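Local coordinates for glycoside Hydrolase (Bacteroides uniformis, PDB 5T99), which probably hydrolyses beta-galactosidic linkages in agarose-derived sugars as a family 2 glycoside hydrolase, and binds the galactose-like inhibitor galacto-isofagomine, at residues 618-623 against 705-710; 624-629 against 680-685; 640-645 against 686-691. All coordinates share one frame; numbering follows the deposited sequence.

Overall arrangement
The three contacts belong to one all-beta region, with their centres about 37 to 40 Å from the centre of the chain, and none of their residues lines the galacto-isofagomine pocket. Interaction 2 pairs two strands of a three-stranded sheet; interaction 3 pairs two of a four-stranded sheet packed against it, their centres about 12 Å apart. Val-629 and Val-681 meet Leu-640 and Leu-642 between the sheets. Interaction 1 closes one end: its centre is about 11 Å from that of interaction 2 and about 13 Å from that of interaction 3. Trp-619 reaches Glu-684, while Ile-705 and Thr-707 join Leu-688 and Gly-686 through the backbone.

Interaction 1: 618-623 against 705-710; sequences HWNWKK and IRTAGK
The amide of Asn-620 grips the backbone of Ala-708 at two points. Ala-708 N donates to Asn-620 OD1 over 3.0 Å in a nearly straight bond (169° at the hydrogen), and Asn-620 ND2 returns a bond to Ala-708 O at 2.7 Å, more bent. Both peptide groups of Ala-708 are thereby used, and together the two bonds fix the rotation of the amide. With CG anti to the carbonyl carbon and beside the backbone N (chi1 -70°), the side chain reaches across although its first bond does not aim at the partner.

The tight part lies one step back, around Trp-619. Ile-705 holds CG1 between its backbone N and carbonyl carbon (chi1 56°), which brings CD1 to 4.0 Å from Trp-619 CB. Thr-707 OG1 comes within 3.3 Å of Trp-619 CD1 and accepts the N-H of Gly-686. The indole NE1 is bonded to Glu-684 O, and Phe-683 makes an edge-to-face stack with the ring.

The solvent side is looser: Arg-706 points away from the loop and pairs with Glu-687 in a salt bridge. Since the buried Trp-619 also touches Ile-627, Val-629 and Leu-688, the arrangement is that of a loop closing the end of a beta sandwich, with a tryptophan between its two sheets.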
loop_
_atom_site.group_PDB
_atom_site.type_symbol
_atom_site.label_atom_id
_atom_site.label_comp_id
_atom_site.label_asym_id
_atom_site.label_seq_id
_atom_site.Cartn_x
_atom_site.Cartn_y
_atom_site.Cartn_z
ATOM N N HIS A 618 -10.501 25.102 -13.116
ATOM C CA HIS A 618 -11.868 25.596 -12.877
ATOM C C HIS A 618 -12.181 26.843 -13.731
ATOM O O HIS A 618 -11.294 27.395 -14.400
ATOM C CB HIS A 618 -12.118 25.885 -11.371
ATOM C CG HIS A 618 -11.267 26.985 -10.780
ATOM N ND1 HIS A 618 -10.489 26.792 -9.658
ATOM C CD2 HIS A 618 -11.083 28.282 -11.137
ATOM C CE1 HIS A 618 -9.863 27.915 -9.350
ATOM N NE2 HIS A 618 -10.204 28.835 -10.234
ATOM N N TRP A 619 -13.433 27.293 -13.677
ATOM C CA TRP A 619 -13.868 28.475 -14.421
ATOM C C TRP A 619 -14.440 29.599 -13.529
ATOM O O TRP A 619 -15.404 30.259 -13.911
ATOM C CB TRP A 619 -14.865 28.031 -15.495
ATOM C CG TRP A 619 -14.852 28.860 -16.730
ATOM C CD1 TRP A 619 -15.910 29.521 -17.277
ATOM C CD2 TRP A 619 -13.731 29.117 -17.586
ATOM N NE1 TRP A 619 -15.527 30.169 -18.423
ATOM C CE2 TRP A 619 -14.196 29.940 -18.643
ATOM C CE3 TRP A 619 -12.382 28.729 -17.569
ATOM C CZ2 TRP A 619 -13.359 30.386 -19.679
ATOM C CZ3 TRP A 619 -11.545 29.171 -18.593
ATOM C CH2 TRP A 619 -12.039 29.997 -19.635
ATOM N N ASN A 620 -13.877 29.767 -12.328
ATOM C CA ASN A 620 -13.994 31.006 -11.539
ATOM C C ASN A 620 -12.731 31.882 -11.617
ATOM O O ASN A 620 -11.828 31.764 -10.792
ATOM C CB ASN A 620 -14.295 30.693 -10.070
ATOM C CG ASN A 620 -15.693 30.156 -9.862
ATOM O OD1 ASN A 620 -16.044 29.092 -10.372
ATOM N ND2 ASN A 620 -16.496 30.880 -9.097
ATOM N N TRP A 621 -12.703 32.780 -12.599
ATOM C CA TRP A 621 -11.597 33.725 -12.805
ATOM C C TRP A 621 -12.124 35.163 -12.980
ATOM O O TRP A 621 -13.328 35.391 -12.869
ATOM C CB TRP A 621 -10.785 33.282 -14.011
ATOM C CG TRP A 621 -10.219 31.917 -13.834
ATOM C CD1 TRP A 621 -10.635 30.768 -14.446
ATOM C CD2 TRP A 621 -9.145 31.544 -12.964
ATOM N NE1 TRP A 621 -9.874 29.707 -14.022
ATOM C CE2 TRP A 621 -8.951 30.155 -13.113
ATOM C CE3 TRP A 621 -8.320 32.253 -12.079
ATOM C CZ2 TRP A 621 -7.964 29.458 -12.406
ATOM C CZ3 TRP A 621 -7.340 31.565 -11.379
ATOM C CH2 TRP A 621 -7.172 30.179 -11.546
ATOM N N LYS A 622 -11.220 36.122 -13.208
ATOM C CA LYS A 622 -11.579 37.537 -13.426
ATOM C C LYS A 622 -11.619 37.842 -14.927
ATOM O O LYS A 622 -10.800 37.321 -15.689
ATOM C CB LYS A 622 -10.574 38.465 -12.730
ATOM N N LYS A 623 -12.575 38.675 -15.351
ATOM C CA LYS A 623 -12.654 39.126 -16.747
ATOM C C LYS A 623 -11.359 39.859 -17.091
ATOM O O LYS A 623 -10.850 40.617 -16.269
ATOM C CB LYS A 623 -13.866 40.042 -16.964
ATOM N N ILE A 705 -17.605 22.294 -17.308
ATOM C CA ILE A 705 -17.409 23.022 -16.039
ATOM C C ILE A 705 -18.101 24.387 -16.085
ATOM O O ILE A 705 -18.193 25.014 -17.144
ATOM C CB ILE A 705 -15.914 23.191 -15.648
ATOM C CG1 ILE A 705 -15.108 23.890 -16.750
ATOM C CG2 ILE A 705 -15.294 21.839 -15.309
ATOM C CD1 ILE A 705 -13.718 24.293 -16.314
ATOM N N ARG A 706 -18.567 24.837 -14.925
ATOM C CA ARG A 706 -19.332 26.071 -14.813
ATOM C C ARG A 706 -18.695 27.022 -13.810
ATOM O O ARG A 706 -18.189 26.586 -12.775
ATOM C CB ARG A 706 -20.774 25.749 -14.399
ATOM C CG ARG A 706 -21.542 25.021 -15.487
ATOM C CD ARG A 706 -22.983 24.760 -15.100
ATOM N NE ARG A 706 -23.718 24.069 -16.159
ATOM C CZ ARG A 706 -23.651 22.759 -16.428
ATOM N NH1 ARG A 706 -22.862 21.937 -15.729
ATOM N NH2 ARG A 706 -24.381 22.256 -17.424
ATOM N N THR A 707 -18.712 28.319 -14.136
ATOM C CA THR A 707 -18.445 29.376 -13.165
ATOM C C THR A 707 -19.462 29.207 -12.049
ATOM O O THR A 707 -20.653 29.274 -12.306
ATOM C CB THR A 707 -18.642 30.784 -13.776
ATOM O OG1 THR A 707 -17.979 30.884 -15.045
ATOM C CG2 THR A 707 -18.116 31.860 -12.838
ATOM N N ALA A 708 -19.003 28.936 -10.831
ATOM C CA ALA A 708 -19.900 28.740 -9.688
ATOM C C ALA A 708 -20.100 30.044 -8.933
ATOM O O ALA A 708 -19.221 30.889 -8.916
ATOM C CB ALA A 708 -19.348 27.677 -8.755
ATOM N N GLY A 709 -21.266 30.189 -8.305
ATOM C CA GLY A 709 -21.567 31.344 -7.450
ATOM C C GLY A 709 -21.098 31.158 -6.018
ATOM O O GLY A 709 -20.228 30.325 -5.740
ATOM N N LYS A 710 -21.685 31.943 -5.115
ATOM C CA LYS A 710 -21.341 31.914 -3.692
ATOM C C LYS A 710 -21.709 30.551 -3.089
ATOM O O LYS A 710 -22.681 29.928 -3.526
ATOM C CB LYS A 710 -22.069 33.036 -2.933
#

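Interaction 2: 624-629 against 680-685; sequences GMNIPV and DVPFEP
Ile-627 and Val-681 form a hydrogen-bonded antiparallel pair, Ile-627 N reaching Val-681 O at 2.8 Å and Val-681 N reaching Ile-627 O at 3.0 Å. Beyond the last bridge a third backbone bond, Phe-683 N to Met-625 O at 3.1 Å, runs nearly along the C=O axis and extends the pairing to where both strands give way to loop. The short strand axes stay 4.6 Å apart at their closest, at 144° to each other.

Apolar contacts gather on the face of Ile-627 and Val-681. Ile-627 lies alongside Phe-683, with CG1 3.9 Å from Phe-683 CB. The phenylalanine has CG opposite its backbone N (chi1 -180°), a setting that carries the ring away from strand 626-629. Val-629 and Val-681 meet through their CG2 methyls, 3.9 Å apart, and Val-681 goes on to touch Leu-640, Leu-642 and Trp-619.

Polar groups and prolines occupy the other face. Asn-626 crosses Asp-680 at about a right angle and lies beside Pro-682, pointing the same way. Pro-628 and Pro-682 both fall in non-hydrogen-bonded pairs, where a missing N-H costs this pairing nothing.

The chemistry is thus divided by face: buried aliphatic and aromatic groups supply the packing on one, while asparagine, aspartate and proline leave the other largely to solvent, with Leu-507 touching Pro-628.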
loop_
_atom_site.group_PDB
_atom_site.type_symbol
_atom_site.label_atom_id
_atom_site.label_comp_id
_atom_site.label_asym_id
_atom_site.label_seq_id
_atom_site.Cartn_x
_atom_site.Cartn_y
_atom_site.Cartn_z
ATOM N N GLY A 624 -10.808 39.593 -18.276
ATOM C CA GLY A 624 -9.510 40.146 -18.677
ATOM C C GLY A 624 -8.349 39.168 -18.603
ATOM O O GLY A 624 -7.387 39.301 -19.362
ATOM N N MET A 625 -8.420 38.189 -17.696
ATOM C CA MET A 625 -7.380 37.147 -17.587
ATOM C C MET A 625 -7.437 36.212 -18.786
ATOM O O MET A 625 -8.512 35.905 -19.297
ATOM C CB MET A 625 -7.537 36.316 -16.302
ATOM C CG MET A 625 -7.311 37.084 -15.010
ATOM S SD MET A 625 -7.824 36.162 -13.546
ATOM C CE MET A 625 -6.419 35.066 -13.335
ATOM N N ASN A 626 -6.264 35.781 -19.234
ATOM C CA ASN A 626 -6.139 34.734 -20.241
ATOM C C ASN A 626 -5.890 33.436 -19.469
ATOM O O ASN A 626 -4.919 33.337 -18.737
ATOM C CB ASN A 626 -4.987 35.048 -21.207
ATOM C CG ASN A 626 -5.094 34.279 -22.513
ATOM O OD1 ASN A 626 -4.629 33.136 -22.625
ATOM N ND2 ASN A 626 -5.711 34.906 -23.515
ATOM N N ILE A 627 -6.795 32.471 -19.608
ATOM C CA ILE A 627 -6.730 31.211 -18.877
ATOM C C ILE A 627 -6.144 30.140 -19.799
ATOM O O ILE A 627 -6.729 29.853 -20.856
ATOM C CB ILE A 627 -8.132 30.770 -18.400
ATOM C CG1 ILE A 627 -8.864 31.921 -17.670
ATOM C CG2 ILE A 627 -8.042 29.530 -17.511
ATOM C CD1 ILE A 627 -8.139 32.493 -16.470
ATOM N N PRO A 628 -4.970 29.571 -19.436
ATOM C CA PRO A 628 -4.507 28.399 -20.187
ATOM C C PRO A 628 -5.395 27.212 -19.829
ATOM O O PRO A 628 -5.555 26.910 -18.644
ATOM C CB PRO A 628 -3.061 28.189 -19.697
ATOM C CG PRO A 628 -2.729 29.364 -18.847
ATOM C CD PRO A 628 -4.019 29.947 -18.371
ATOM N N VAL A 629 -6.005 26.588 -20.830
ATOM C CA VAL A 629 -6.929 25.480 -20.589
ATOM C C VAL A 629 -6.316 24.225 -21.176
ATOM O O VAL A 629 -6.007 24.176 -22.364
ATOM C CB VAL A 629 -8.340 25.753 -21.173
ATOM C CG1 VAL A 629 -9.200 24.490 -21.195
ATOM C CG2 VAL A 629 -9.035 26.832 -20.355
ATOM N N ASP A 680 -5.702 28.779 -25.262
ATOM C CA ASP A 680 -5.606 30.040 -24.522
ATOM C C ASP A 680 -6.939 30.761 -24.657
ATOM O O ASP A 680 -7.291 31.232 -25.741
ATOM C CB ASP A 680 -4.459 30.910 -25.049
ATOM C CG ASP A 680 -3.141 30.629 -24.349
ATOM O OD1 ASP A 680 -3.060 30.801 -23.107
ATOM O OD2 ASP A 680 -2.178 30.246 -25.046
ATOM N N VAL A 681 -7.672 30.843 -23.547
ATOM C CA VAL A 681 -9.055 31.301 -23.550
ATOM C C VAL A 681 -9.166 32.595 -22.753
ATOM O O VAL A 681 -8.813 32.613 -21.576
ATOM C CB VAL A 681 -9.984 30.239 -22.920
ATOM C CG1 VAL A 681 -11.449 30.643 -23.067
ATOM C CG2 VAL A 681 -9.730 28.874 -23.552
ATOM N N PRO A 682 -9.637 33.690 -23.390
ATOM C CA PRO A 682 -10.015 34.869 -22.598
ATOM C C PRO A 682 -11.269 34.578 -21.778
ATOM O O PRO A 682 -12.265 34.078 -22.316
ATOM C CB PRO A 682 -10.270 35.944 -23.661
ATOM C CG PRO A 682 -9.466 35.505 -24.840
ATOM C CD PRO A 682 -9.588 34.007 -24.830
ATOM N N PHE A 683 -11.204 34.862 -20.481
ATOM C CA PHE A 683 -12.269 34.474 -19.568
ATOM C C PHE A 683 -13.539 35.315 -19.718
ATOM O O PHE A 683 -13.584 36.470 -19.279
ATOM C CB PHE A 683 -11.793 34.526 -18.115
ATOM C CG PHE A 683 -12.855 34.130 -17.137
ATOM C CD1 PHE A 683 -13.205 32.796 -16.989
ATOM C CD2 PHE A 683 -13.536 35.086 -16.392
ATOM C CE1 PHE A 683 -14.199 32.419 -16.093
ATOM C CE2 PHE A 683 -14.533 34.719 -15.502
ATOM C CZ PHE A 683 -14.870 33.384 -15.354
ATOM N N GLU A 684 -14.554 34.733 -20.356
ATOM C CA GLU A 684 -15.943 35.166 -20.196
ATOM C C GLU A 684 -16.570 34.108 -19.276
ATOM O O GLU A 684 -16.348 32.918 -19.487
ATOM C CB GLU A 684 -16.653 35.233 -21.556
ATOM N N PRO A 685 -17.321 34.523 -18.233
ATOM C CA PRO A 685 -17.920 33.523 -17.336
ATOM C C PRO A 685 -19.063 32.745 -17.974
ATOM O O PRO A 685 -19.510 33.086 -19.065
ATOM C CB PRO A 685 -18.421 34.357 -16.150
ATOM C CG PRO A 685 -18.644 35.713 -16.703
ATOM C CD PRO A 685 -17.618 35.897 -17.789
#

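Interaction 3: 640-645 against 686-691; sequences LFLNGK and GELTVK
Leu-688 CD1 is the bump that fits between two leucines of the neighbouring strand, 3.8 Å from Leu-640 CG and 4.1 Å from Leu-642 CB. All three leucines have CG anti to the backbone N, and Leu-688 crosses both of the others obliquely. Leu-640 in turn fills the gap between Leu-688 and Val-690, its CD1 4.1 Å from Val-690 CB.

On the reverse face the ring of Phe-641 is the bump. Thr-689 O lies at its edge, in plane, while Lys-691, extended beyond CG, crosses the side chain at about a right angle and sets NZ 4.7 Å from the ring centroid, 23° off the normal: a cation-pi contact over the face. The same Thr-689 O accepts the N-H of Phe-641 at 2.7 Å.

At the turn end, Asn-643 OD1 settles against the bare CA of Gly-686 and takes the N-H of Glu-687 at 3.2 Å, the donor lying above the carbonyl plane, while its ND2 bonds Pro-685 O. Water 1 bridges Gly-644 N and Glu-687 O beside the type I' turn of 642-645, an Asn-Gly hairpin.

Strand 637-642 lies between 645-651 and 687-693, with 699-706 beyond. The leucine face packs on Ile-615, Val-629 and Val-681, from strands 613-616, 626-633 and 677-682 of the facing sheet.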
loop_
_atom_site.group_PDB
_atom_site.type_symbol
_atom_site.label_atom_id
_atom_site.label_comp_id
_atom_site.label_asym_id
_atom_site.label_seq_id
_atom_site.Cartn_x
_atom_site.Cartn_y
_atom_site.Cartn_z
ATOM N N LEU A 640 -13.068 22.383 -27.749
ATOM C CA LEU A 640 -13.457 23.182 -26.590
ATOM C C LEU A 640 -14.561 24.172 -26.995
ATOM O O LEU A 640 -14.519 24.750 -28.089
ATOM C CB LEU A 640 -12.225 23.924 -26.065
ATOM C CG LEU A 640 -12.271 24.543 -24.670
ATOM C CD1 LEU A 640 -12.491 23.478 -23.605
ATOM C CD2 LEU A 640 -10.989 25.303 -24.368
ATOM N N PHE A 641 -15.549 24.352 -26.118
ATOM C CA PHE A 641 -16.695 25.226 -26.380
ATOM C C PHE A 641 -16.889 26.151 -25.192
ATOM O O PHE A 641 -17.042 25.665 -24.076
ATOM C CB PHE A 641 -17.982 24.407 -26.599
ATOM C CG PHE A 641 -18.007 23.607 -27.886
ATOM C CD1 PHE A 641 -18.574 24.136 -29.047
ATOM C CD2 PHE A 641 -17.489 22.308 -27.933
ATOM C CE1 PHE A 641 -18.612 23.396 -30.232
ATOM C CE2 PHE A 641 -17.523 21.566 -29.114
ATOM C CZ PHE A 641 -18.083 22.110 -30.265
ATOM N N LEU A 642 -16.865 27.469 -25.422
ATOM C CA LEU A 642 -17.158 28.455 -24.369
ATOM C C LEU A 642 -18.528 29.082 -24.621
ATOM O O LEU A 642 -18.713 29.776 -25.619
ATOM C CB LEU A 642 -16.085 29.545 -24.321
ATOM C CG LEU A 642 -16.285 30.674 -23.301
ATOM C CD1 LEU A 642 -16.382 30.144 -21.875
ATOM C CD2 LEU A 642 -15.161 31.689 -23.430
ATOM N N ASN A 643 -19.472 28.832 -23.710
ATOM C CA ASN A 643 -20.876 29.257 -23.859
ATOM C C ASN A 643 -21.473 28.900 -25.236
ATOM O O ASN A 643 -22.138 29.719 -25.869
ATOM C CB ASN A 643 -21.004 30.758 -23.576
ATOM C CG ASN A 643 -20.689 31.099 -22.139
ATOM O OD1 ASN A 643 -21.305 30.566 -21.227
ATOM N ND2 ASN A 643 -19.730 31.992 -21.926
ATOM N N GLY A 644 -21.206 27.683 -25.698
ATOM C CA GLY A 644 -21.679 27.225 -26.999
ATOM C C GLY A 644 -20.788 27.533 -28.195
ATOM O O GLY A 644 -20.899 26.855 -29.214
ATOM N N LYS A 645 -19.912 28.533 -28.097
ATOM C CA LYS A 645 -19.045 28.905 -29.218
ATOM C C LYS A 645 -17.769 28.050 -29.234
ATOM O O LYS A 645 -17.039 27.999 -28.237
ATOM C CB LYS A 645 -18.683 30.393 -29.152
ATOM C CG LYS A 645 -18.238 30.965 -30.500
ATOM C CD LYS A 645 -17.548 32.323 -30.382
ATOM C CE LYS A 645 -16.178 32.234 -29.718
ATOM N NZ LYS A 645 -15.208 33.228 -30.270
ATOM N N GLY A 686 -19.507 31.692 -17.284
ATOM C CA GLY A 686 -20.566 30.788 -17.763
ATOM C C GLY A 686 -20.093 29.344 -17.782
ATOM O O GLY A 686 -19.605 28.841 -16.762
ATOM N N GLU A 687 -20.223 28.676 -18.934
ATOM C CA GLU A 687 -19.875 27.257 -19.040
ATOM C C GLU A 687 -18.917 26.886 -20.183
ATOM O O GLU A 687 -19.121 27.248 -21.342
ATOM C CB GLU A 687 -21.133 26.378 -19.043
ATOM C CG GLU A 687 -21.947 26.281 -20.327
ATOM C CD GLU A 687 -23.190 25.400 -20.151
ATOM O OE1 GLU A 687 -23.465 24.925 -19.015
ATOM O OE2 GLU A 687 -23.902 25.172 -21.152
ATOM N N LEU A 688 -17.876 26.144 -19.807
ATOM C CA LEU A 688 -16.821 25.702 -20.693
ATOM C C LEU A 688 -16.950 24.182 -20.888
ATOM O O LEU A 688 -16.815 23.411 -19.926
ATOM C CB LEU A 688 -15.473 26.063 -20.056
ATOM C CG LEU A 688 -14.190 25.853 -20.852
ATOM C CD1 LEU A 688 -14.220 26.658 -22.136
ATOM C CD2 LEU A 688 -12.993 26.241 -19.999
ATOM N N THR A 689 -17.223 23.755 -22.118
ATOM C CA THR A 689 -17.493 22.352 -22.409
ATOM C C THR A 689 -16.444 21.769 -23.363
ATOM O O THR A 689 -16.094 22.387 -24.361
ATOM C CB THR A 689 -18.910 22.184 -22.995
ATOM O OG1 THR A 689 -19.875 22.628 -22.034
ATOM C CG2 THR A 689 -19.195 20.733 -23.349
ATOM N N VAL A 690 -15.953 20.572 -23.038
ATOM C CA VAL A 690 -14.978 19.866 -23.875
ATOM C C VAL A 690 -15.620 18.603 -24.425
ATOM O O VAL A 690 -16.286 17.875 -23.693
ATOM C CB VAL A 690 -13.653 19.530 -23.137
ATOM C CG1 VAL A 690 -13.859 18.646 -21.910
ATOM C CG2 VAL A 690 -12.677 18.876 -24.103
ATOM N N LYS A 691 -15.411 18.366 -25.715
ATOM C CA LYS A 691 -15.927 17.195 -26.388
ATOM C C LYS A 691 -14.766 16.431 -26.996
ATOM O O LYS A 691 -13.984 17.007 -27.746
ATOM C CB LYS A 691 -16.913 17.609 -27.472
ATOM C CG LYS A 691 -18.203 18.183 -26.913
ATOM C CD LYS A 691 -19.220 18.477 -28.008
ATOM C CE LYS A 691 -20.389 19.265 -27.443
ATOM N NZ LYS A 691 -21.379 19.589 -28.491
HETATM O O HOH W 1 -20.175 25.755 -23.623
#